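Side-chain contact in putative diguanylate cyclase (GGDEF) with PAS/PAC domain (Rhodopseudomonas palustris, PDB 3LIF), which probably makes cyclic di-GMP from two GTP molecules, this chain being its extracellular double-Cache (PDC-fold) sensor domain: residues A[30-35]-A[230-235]. Residues are numbered along the deposited sequence; the frame is centred on the assembly and turned at random.
Sequences HTFQGA and YPLVVT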
# COMPACT_ATOMS: atom_id res chain seq x y z
N HIS A 30 -8.66 6.35 0.35
CA HIS A 30 -9.43 6.31 1.59
C HIS A 30 -8.76 5.34 2.57
O HIS A 30 -8.71 5.63 3.77
CB HIS A 30 -10.92 5.91 1.38
CG HIS A 30 -11.75 6.92 0.64
ND1 HIS A 30 -11.52 8.28 0.69
CD2 HIS A 30 -12.83 6.75 -0.17
CE1 HIS A 30 -12.41 8.90 -0.06
NE2 HIS A 30 -13.21 8.00 -0.60
N THR A 31 -8.26 4.20 2.07
CA THR A 31 -7.65 3.21 2.97
C THR A 31 -6.37 3.74 3.65
O THR A 31 -6.23 3.66 4.87
CB THR A 31 -7.27 1.98 2.24
OG1 THR A 31 -8.43 1.43 1.60
CG2 THR A 31 -6.67 0.98 3.20
N PHE A 32 -5.46 4.30 2.88
CA PHE A 32 -4.30 4.93 3.50
C PHE A 32 -4.67 6.08 4.43
O PHE A 32 -4.08 6.20 5.51
CB PHE A 32 -3.21 5.29 2.48
CG PHE A 32 -2.48 4.08 1.99
CD1 PHE A 32 -3.00 3.31 0.96
CD2 PHE A 32 -1.32 3.64 2.61
CE1 PHE A 32 -2.35 2.15 0.53
CE2 PHE A 32 -0.65 2.52 2.15
CZ PHE A 32 -1.19 1.75 1.15
N GLN A 33 -5.66 6.89 4.04
CA GLN A 33 -6.09 8.01 4.85
C GLN A 33 -6.54 7.44 6.19
O GLN A 33 -6.19 7.92 7.25
CB GLN A 33 -7.30 8.59 4.20
CG GLN A 33 -7.63 9.97 4.62
CD GLN A 33 -7.27 10.90 3.46
OE1 GLN A 33 -8.16 11.43 2.78
NE2 GLN A 33 -5.95 11.05 3.18
N GLY A 34 -7.31 6.38 6.13
CA GLY A 34 -7.78 5.78 7.34
C GLY A 34 -6.63 5.51 8.28
O GLY A 34 -6.72 5.79 9.47
N ALA A 35 -5.53 4.97 7.72
CA ALA A 35 -4.39 4.53 8.46
C ALA A 35 -3.66 5.76 8.93
O ALA A 35 -3.21 5.81 10.07
CB ALA A 35 -3.49 3.67 7.57
N TYR A 230 -1.08 9.90 -2.29
CA TYR A 230 -0.01 8.95 -1.91
C TYR A 230 0.72 8.50 -3.17
O TYR A 230 0.08 8.38 -4.20
CB TYR A 230 -0.57 7.70 -1.20
CG TYR A 230 -1.33 8.09 0.01
CD1 TYR A 230 -0.67 8.30 1.23
CD2 TYR A 230 -2.71 8.33 -0.04
CE1 TYR A 230 -1.33 8.71 2.34
CE2 TYR A 230 -3.41 8.77 1.11
CZ TYR A 230 -2.69 8.97 2.30
OH TYR A 230 -3.32 9.36 3.47
N PRO A 231 2.04 8.23 -3.10
CA PRO A 231 2.76 7.78 -4.31
C PRO A 231 2.42 6.31 -4.73
O PRO A 231 3.29 5.42 -4.73
CB PRO A 231 4.22 7.86 -3.89
CG PRO A 231 4.19 7.56 -2.36
CD PRO A 231 2.88 8.16 -1.87
N LEU A 232 1.15 6.06 -5.06
CA LEU A 232 0.69 4.73 -5.46
C LEU A 232 0.03 4.84 -6.85
O LEU A 232 -0.39 5.92 -7.23
CB LEU A 232 -0.30 4.21 -4.43
CG LEU A 232 0.28 4.14 -3.02
CD1 LEU A 232 -0.76 3.71 -1.98
CD2 LEU A 232 1.45 3.16 -2.98
N VAL A 233 -0.07 3.75 -7.58
CA VAL A 233 -0.81 3.74 -8.84
C VAL A 233 -1.73 2.53 -8.79
O VAL A 233 -1.39 1.53 -8.18
CB VAL A 233 0.16 3.53 -10.00
CG1 VAL A 233 -0.56 3.70 -11.34
CG2 VAL A 233 1.28 4.51 -9.87
N VAL A 234 -2.89 2.59 -9.40
CA VAL A 234 -3.69 1.36 -9.47
C VAL A 234 -3.80 1.02 -10.92
O VAL A 234 -3.79 1.94 -11.76
CB VAL A 234 -5.10 1.57 -8.95
CG1 VAL A 234 -5.10 1.69 -7.45
CG2 VAL A 234 -5.71 2.84 -9.59
N THR A 235 -3.90 -0.27 -11.23
CA THR A 235 -4.17 -0.65 -12.62
C THR A 235 -5.29 -1.68 -12.67
O THR A 235 -5.35 -2.49 -11.76
CB THR A 235 -2.94 -1.26 -13.26
OG1 THR A 235 -2.65 -2.53 -12.63
CG2 THR A 235 -1.71 -0.32 -13.16
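Phe32 of the long helix 5-47 packs against Tyr230, in the loop just before strand 232-239, and Leu232, the first residue of that strand. This joins the helical spine of a PDC (double Cache) sensor to the central strand of the five-stranded antiparallel sheet formed by the later part of the chain. An inverse gamma turn centred on Pro231 links Tyr230 to the strand. The tight part is apolar and centres on Phe32. Its CB sits over the middle of the Tyr230 ring, 3.7 Å from the centroid and 11° off the ring normal. With CG anti to the carbonyl carbon (chi1 -73°), the Phe32 ring reaches on to Leu232. Leu232 CD1 lies over one face of that ring, 3.8 Å from its centroid. The two aromatic rings meet obliquely, with planes 39° apart. Leu112 also touches Phe32, and Val227 touches Leu232. With an alanine at Tyr230, Phe32 CB would probably lose the ring face it rests on, and a gap would be likely to open between helix and strand. The looser side is at the hydroxyl end of Tyr230. Here Tyr230 and Gln33 are both partly exposed, and their side chains cross at about a right angle. Tyr230 OH lies 3.7 Å from Phe32 C.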